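Local coordinates for protein SalCYP truncation (Salinispora tropica, PDB 7ABB) that belongs to the cytochrome P450 family and holds a heme c in a pocket enclosed by its largely helical fold, at residues 275-280 and 310-315; 314-319 and 329-334. One frame throughout, in Å; residues are numbered along the deposited sequence.

Contact 1: residues 275-280 and 310-315; sequences FLRVNS and ANYDPA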
# COMPACT_ATOMS: atom_id res chain seq x y z
N PHE A 275 5.76 8.89 -8.12
CA PHE A 275 4.76 9.17 -7.09
C PHE A 275 4.78 8.10 -6.00
O PHE A 275 4.64 8.43 -4.82
CB PHE A 275 3.37 9.30 -7.70
CG PHE A 275 3.10 10.64 -8.32
CD1 PHE A 275 3.26 11.80 -7.60
CD2 PHE A 275 2.65 10.73 -9.62
CE1 PHE A 275 2.99 13.04 -8.18
CE2 PHE A 275 2.36 11.95 -10.20
CZ PHE A 275 2.52 13.08 -9.48
N LEU A 276 4.98 6.83 -6.37
CA LEU A 276 5.12 5.81 -5.34
C LEU A 276 6.27 6.14 -4.39
O LEU A 276 6.15 6.00 -3.16
CB LEU A 276 5.32 4.43 -5.99
CG LEU A 276 4.08 3.81 -6.63
CD1 LEU A 276 4.46 2.65 -7.55
CD2 LEU A 276 3.14 3.37 -5.52
N ARG A 277 7.41 6.56 -4.94
CA ARG A 277 8.53 7.00 -4.10
C ARG A 277 8.12 8.15 -3.20
O ARG A 277 8.28 8.09 -1.98
CB ARG A 277 9.70 7.42 -4.99
CG ARG A 277 10.91 7.84 -4.17
CD ARG A 277 12.05 8.49 -4.98
NE ARG A 277 11.70 9.82 -5.50
CZ ARG A 277 11.80 10.95 -4.80
NH1 ARG A 277 12.20 10.93 -3.55
NH2 ARG A 277 11.45 12.12 -5.37
N VAL A 278 7.58 9.22 -3.80
CA VAL A 278 7.38 10.48 -3.09
C VAL A 278 6.32 10.35 -2.00
O VAL A 278 6.40 10.98 -0.94
CB VAL A 278 7.01 11.56 -4.12
CG1 VAL A 278 6.23 12.72 -3.50
CG2 VAL A 278 8.28 12.01 -4.81
N ASN A 279 5.28 9.54 -2.26
CA ASN A 279 4.13 9.45 -1.36
C ASN A 279 4.20 8.24 -0.42
O ASN A 279 3.20 7.91 0.24
CB ASN A 279 2.86 9.46 -2.20
CG ASN A 279 2.67 10.79 -2.85
OD1 ASN A 279 2.88 11.81 -2.20
ND2 ASN A 279 2.29 10.81 -4.13
N SER A 280 5.37 7.61 -0.29
CA SER A 280 5.53 6.53 0.65
C SER A 280 5.39 6.98 2.10
O SER A 280 5.90 8.04 2.50
CB SER A 280 6.91 5.88 0.46
OG SER A 280 6.95 5.15 -0.74
N ALA A 310 13.64 6.04 3.73
CA ALA A 310 14.39 5.30 2.72
C ALA A 310 14.29 5.98 1.36
O ALA A 310 15.29 6.18 0.66
CB ALA A 310 13.89 3.85 2.64
N ASN A 311 13.06 6.36 0.97
CA ASN A 311 12.82 6.84 -0.38
C ASN A 311 13.13 8.32 -0.55
O ASN A 311 12.98 8.86 -1.66
CB ASN A 311 11.35 6.57 -0.77
CG ASN A 311 11.12 5.12 -1.16
OD1 ASN A 311 12.06 4.39 -1.47
ND2 ASN A 311 9.85 4.71 -1.21
N TYR A 312 13.57 8.99 0.52
CA TYR A 312 14.02 10.37 0.48
C TYR A 312 15.49 10.52 0.87
O TYR A 312 15.94 11.64 1.10
CB TYR A 312 13.17 11.24 1.40
CG TYR A 312 11.83 11.66 0.84
CD1 TYR A 312 10.84 10.71 0.56
CD2 TYR A 312 11.55 12.99 0.63
CE1 TYR A 312 9.60 11.13 0.06
CE2 TYR A 312 10.33 13.40 0.13
CZ TYR A 312 9.37 12.44 -0.15
OH TYR A 312 8.17 12.94 -0.64
N ASP A 313 16.24 9.44 0.95
CA ASP A 313 17.66 9.56 1.33
C ASP A 313 18.44 10.29 0.25
O ASP A 313 18.53 9.79 -0.87
CB ASP A 313 18.22 8.16 1.53
CG ASP A 313 19.64 8.15 2.09
OD1 ASP A 313 20.29 9.20 2.09
OD2 ASP A 313 20.09 7.07 2.54
N PRO A 314 18.97 11.49 0.51
CA PRO A 314 19.66 12.23 -0.55
C PRO A 314 20.94 11.57 -1.03
O PRO A 314 21.45 11.96 -2.08
CB PRO A 314 19.92 13.60 0.09
CG PRO A 314 20.01 13.30 1.58
CD PRO A 314 19.03 12.18 1.81
N ALA A 315 21.43 10.56 -0.32
CA ALA A 315 22.61 9.85 -0.82
C ALA A 315 22.25 9.03 -2.05
O ALA A 315 23.14 8.71 -2.85
CB ALA A 315 23.20 8.94 0.26

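Contact 2: residues 314-319 and 329-334; sequences PAVFPE and QNPHIA. With HEC (heme c), chain B.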
# COMPACT_ATOMS: atom_id res chain seq x y z
N PRO A 314 18.97 11.49 0.51
CA PRO A 314 19.66 12.23 -0.55
C PRO A 314 20.94 11.57 -1.03
O PRO A 314 21.45 11.96 -2.08
CB PRO A 314 19.92 13.60 0.09
CG PRO A 314 20.01 13.30 1.58
CD PRO A 314 19.03 12.18 1.81
N ALA A 315 21.43 10.56 -0.32
CA ALA A 315 22.61 9.85 -0.82
C ALA A 315 22.25 9.03 -2.05
O ALA A 315 23.14 8.71 -2.85
CB ALA A 315 23.20 8.94 0.26
N VAL A 316 20.96 8.70 -2.21
CA VAL A 316 20.48 7.87 -3.30
C VAL A 316 19.54 8.63 -4.23
O VAL A 316 19.55 8.39 -5.45
CB VAL A 316 19.77 6.63 -2.72
CG1 VAL A 316 19.15 5.78 -3.83
CG2 VAL A 316 20.76 5.80 -1.92
N PHE A 317 18.73 9.55 -3.69
CA PHE A 317 17.73 10.29 -4.47
C PHE A 317 18.01 11.78 -4.35
O PHE A 317 17.45 12.46 -3.47
CB PHE A 317 16.32 9.96 -4.00
CG PHE A 317 15.99 8.50 -3.94
CD1 PHE A 317 15.45 7.86 -5.03
CD2 PHE A 317 16.18 7.80 -2.77
CE1 PHE A 317 15.12 6.53 -4.99
CE2 PHE A 317 15.85 6.45 -2.71
CZ PHE A 317 15.30 5.82 -3.82
N PRO A 318 18.90 12.32 -5.17
CA PRO A 318 19.21 13.75 -5.07
C PRO A 318 17.96 14.61 -5.27
O PRO A 318 17.08 14.28 -6.07
CB PRO A 318 20.24 13.96 -6.18
CG PRO A 318 20.77 12.61 -6.50
CD PRO A 318 19.62 11.67 -6.27
N GLU A 319 17.91 15.72 -4.56
CA GLU A 319 16.71 16.56 -4.49
C GLU A 319 15.49 15.70 -4.18
O GLU A 319 14.54 15.65 -4.97
CB GLU A 319 16.50 17.35 -5.78
CG GLU A 319 17.67 18.15 -6.17
CD GLU A 319 17.41 18.98 -7.39
OE1 GLU A 319 16.22 19.24 -7.72
OE2 GLU A 319 18.41 19.35 -8.03
N GLN A 329 17.67 7.79 -11.65
CA GLN A 329 17.86 6.64 -10.76
C GLN A 329 16.72 6.67 -9.76
O GLN A 329 16.67 7.53 -8.88
CB GLN A 329 19.21 6.69 -10.05
CG GLN A 329 20.40 6.66 -11.00
CD GLN A 329 20.36 5.49 -11.96
OE1 GLN A 329 19.99 4.37 -11.59
NE2 GLN A 329 20.75 5.73 -13.21
N ASN A 330 15.79 5.73 -9.88
CA ASN A 330 14.66 5.66 -8.96
C ASN A 330 14.50 4.23 -8.44
O ASN A 330 13.48 3.57 -8.68
CB ASN A 330 13.37 6.15 -9.61
CG ASN A 330 12.27 6.28 -8.61
OD1 ASN A 330 12.49 6.19 -7.41
ND2 ASN A 330 11.04 6.47 -9.11
N PRO A 331 15.46 3.76 -7.70
CA PRO A 331 15.40 2.43 -7.09
C PRO A 331 14.59 2.43 -5.79
O PRO A 331 15.01 1.89 -4.77
CB PRO A 331 16.87 2.11 -6.85
CG PRO A 331 17.41 3.43 -6.45
CD PRO A 331 16.76 4.41 -7.40
N HIS A 332 13.40 3.03 -5.84
CA HIS A 332 12.63 3.20 -4.62
C HIS A 332 12.17 1.84 -4.10
O HIS A 332 12.12 0.84 -4.83
CB HIS A 332 11.44 4.11 -4.87
CG HIS A 332 10.37 3.48 -5.70
ND1 HIS A 332 9.52 2.53 -5.19
CD2 HIS A 332 10.06 3.60 -7.02
CE1 HIS A 332 8.70 2.12 -6.14
NE2 HIS A 332 9.01 2.74 -7.26
N ILE A 333 11.83 1.82 -2.81
CA ILE A 333 11.26 0.63 -2.18
C ILE A 333 9.88 0.94 -1.60
O ILE A 333 9.58 0.63 -0.45
CB ILE A 333 12.20 0.05 -1.10
CG1 ILE A 333 12.63 1.11 -0.07
CG2 ILE A 333 13.42 -0.54 -1.75
CD1 ILE A 333 13.19 0.51 1.20
N ALA A 334 9.02 1.57 -2.41
CA ALA A 334 7.66 1.85 -1.98
C ALA A 334 6.92 0.59 -1.58
O ALA A 334 5.94 0.67 -0.82
CB ALA A 334 6.89 2.53 -3.10
FE HEC B . 1.22 -4.46 -0.11
CHA HEC B . 3.25 -6.27 2.00
CHB HEC B . 3.19 -1.72 0.46
CHC HEC B . -0.76 -2.65 -2.24
CHD HEC B . -0.94 -7.08 -0.37
NA HEC B . 2.86 -4.08 1.01
C1A HEC B . 3.60 -4.97 1.79
C2A HEC B . 4.77 -4.33 2.36
C3A HEC B . 4.73 -3.06 1.90
C4A HEC B . 3.57 -2.89 1.07
CMA HEC B . 5.72 -1.93 2.21
CAA HEC B . 5.86 -5.00 3.27
CBA HEC B . 5.53 -4.95 4.76
CGA HEC B . 6.67 -5.57 5.55
O1A HEC B . 6.46 -5.70 6.77
O2A HEC B . 7.72 -5.91 4.94
NB HEC B . 1.18 -2.55 -0.72
C1B HEC B . 2.11 -1.57 -0.41
C2B HEC B . 1.77 -0.40 -1.16
C3B HEC B . 0.70 -0.67 -1.92
C4B HEC B . 0.29 -2.00 -1.64
CMB HEC B . 2.62 0.88 -1.06
CAB HEC B . -0.12 0.15 -2.89
CBB HEC B . 0.50 1.42 -3.37
NC HEC B . -0.53 -4.80 -1.08
C1C HEC B . -1.13 -3.95 -1.98
C2C HEC B . -2.23 -4.62 -2.61
C3C HEC B . -2.30 -5.87 -2.11
C4C HEC B . -1.24 -5.98 -1.13
CMC HEC B . -3.12 -3.98 -3.68
CAC HEC B . -3.29 -7.02 -2.38
CBC HEC B . -4.11 -7.02 -3.66
ND HEC B . 1.17 -6.29 0.69
C1D HEC B . 0.16 -7.22 0.43
C2D HEC B . 0.47 -8.42 1.13
C3D HEC B . 1.74 -8.20 1.87
C4D HEC B . 2.12 -6.85 1.52
CMD HEC B . -0.39 -9.69 1.13
CAD HEC B . 2.49 -9.18 2.79
CBD HEC B . 3.50 -9.92 1.94
CGD HEC B . 4.34 -10.83 2.81
O1D HEC B . 5.03 -11.72 2.26
O2D HEC B . 4.31 -10.64 4.04

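Contact 1: residues 275-280 and 310-315
The last turn of helix 268-278 lies against the type I beta turn from Ala-310 to Asp-313, and their backbones come nearest at Arg-277 and Asn-311, whose CA atoms are 5.7 Å apart. With CG anti to the backbone N (chi1 -178°) the arginine chain runs past Asn-311 CB, and a bend at chi3 (69°) turns the guanidinium toward the turn, where NH1 donates edge-on to Asn-311 O at 2.9 Å, almost exactly in the guanidinium plane. NH1 also bonds to Pro-320 O and NE pairs with Glu-274, the glutamate of the family's ExxR motif. NH1 sits over a face of the Tyr-312 ring as well, though the cation-pi attraction is weak at best. Tyrosine is long enough to carry its hydroxyl to the helix end: OH donates to Val-278 O at 2.7 Å, in the carbonyl plane and on a lone pair. Asn-311 divides its amide, ND2 reaching Ser-280 OG at 3.0 Å through a bent bond (135°), OD1 accepting from Ile-333 N. The small serine passes the chain on, OG donating to Leu-276 O at 2.7 Å. Two carbonyls and one hydroxyl thus accept the three hydrogen bonds tying loop to helix in a mostly buried interface, without strand pairing.

Contact 2: residues 314-319 and 329-334
In the loop of the P450 fold known as the meander, which leads toward the heme-binding region, Phe-317 packs against the backbone and side chains of Asn-330, Pro-331 and His-332. Its CE1 lies 3.6 Å from Pro-331 CD and equally 3.6 Å from Asn-330 OD1, while CZ reaches His-332 CA at 3.8 Å. His-332 N stands at the ring edge, in its plane. Asn-330 starts off away from Phe-317, but with CG anti to the backbone N (chi1 -171°) its amide swings back, nearly perpendicular to the ring at 83°; ND2 makes a weak bond to Glu-273 O. Val-316 lays CG1 over a face of the Phe-317 ring, near the rim, and extends the apolar patch to Pro-331 CG, 3.9 Å from that methyl. No hydrogen bond crosses here, so a flat, bulky phenylalanine and a compact proline suit a contact that rests on van der Waals packing. Pro-331 is the centre of an inverse gamma turn, which bends the chain where it passes the CE1-CZ rim of the ring. Beyond it His-332 ND1 accepts from Ala-334 N at 3.0 Å along a nearly straight bond (168°), in the imidazole plane, while NE2 is hydrogen-bonded to Glu-273 OE2. Ala-334 O lies 3.3 Å from heme CMB, where the P450 meander gives way to the heme-binding loop.

Overall arrangement
Contacts 1 and 2 adjoin within the chain, their centres about 6 Å apart, and they share Pro-314 and Ala-315 where the chain leaves the first and enters the second. Asn-311 OD1 is the polar joint between them, lying 2.9 Å from Ile-333 N in a probable hydrogen bond. Packing adds to it: Arg-277 CD meets Asn-330 OD1 at 3.4 Å, and Ala-310 O lies 3.4 Å from Phe-317 CE2. Helix 268-278 is therefore joined to both 310-315 and 329-334. Each contact also reaches the heme c at one point, contact 1 through the Leu-276 side chain, about 4 Å away at the nearest atoms, and contact 2 through Ala-334.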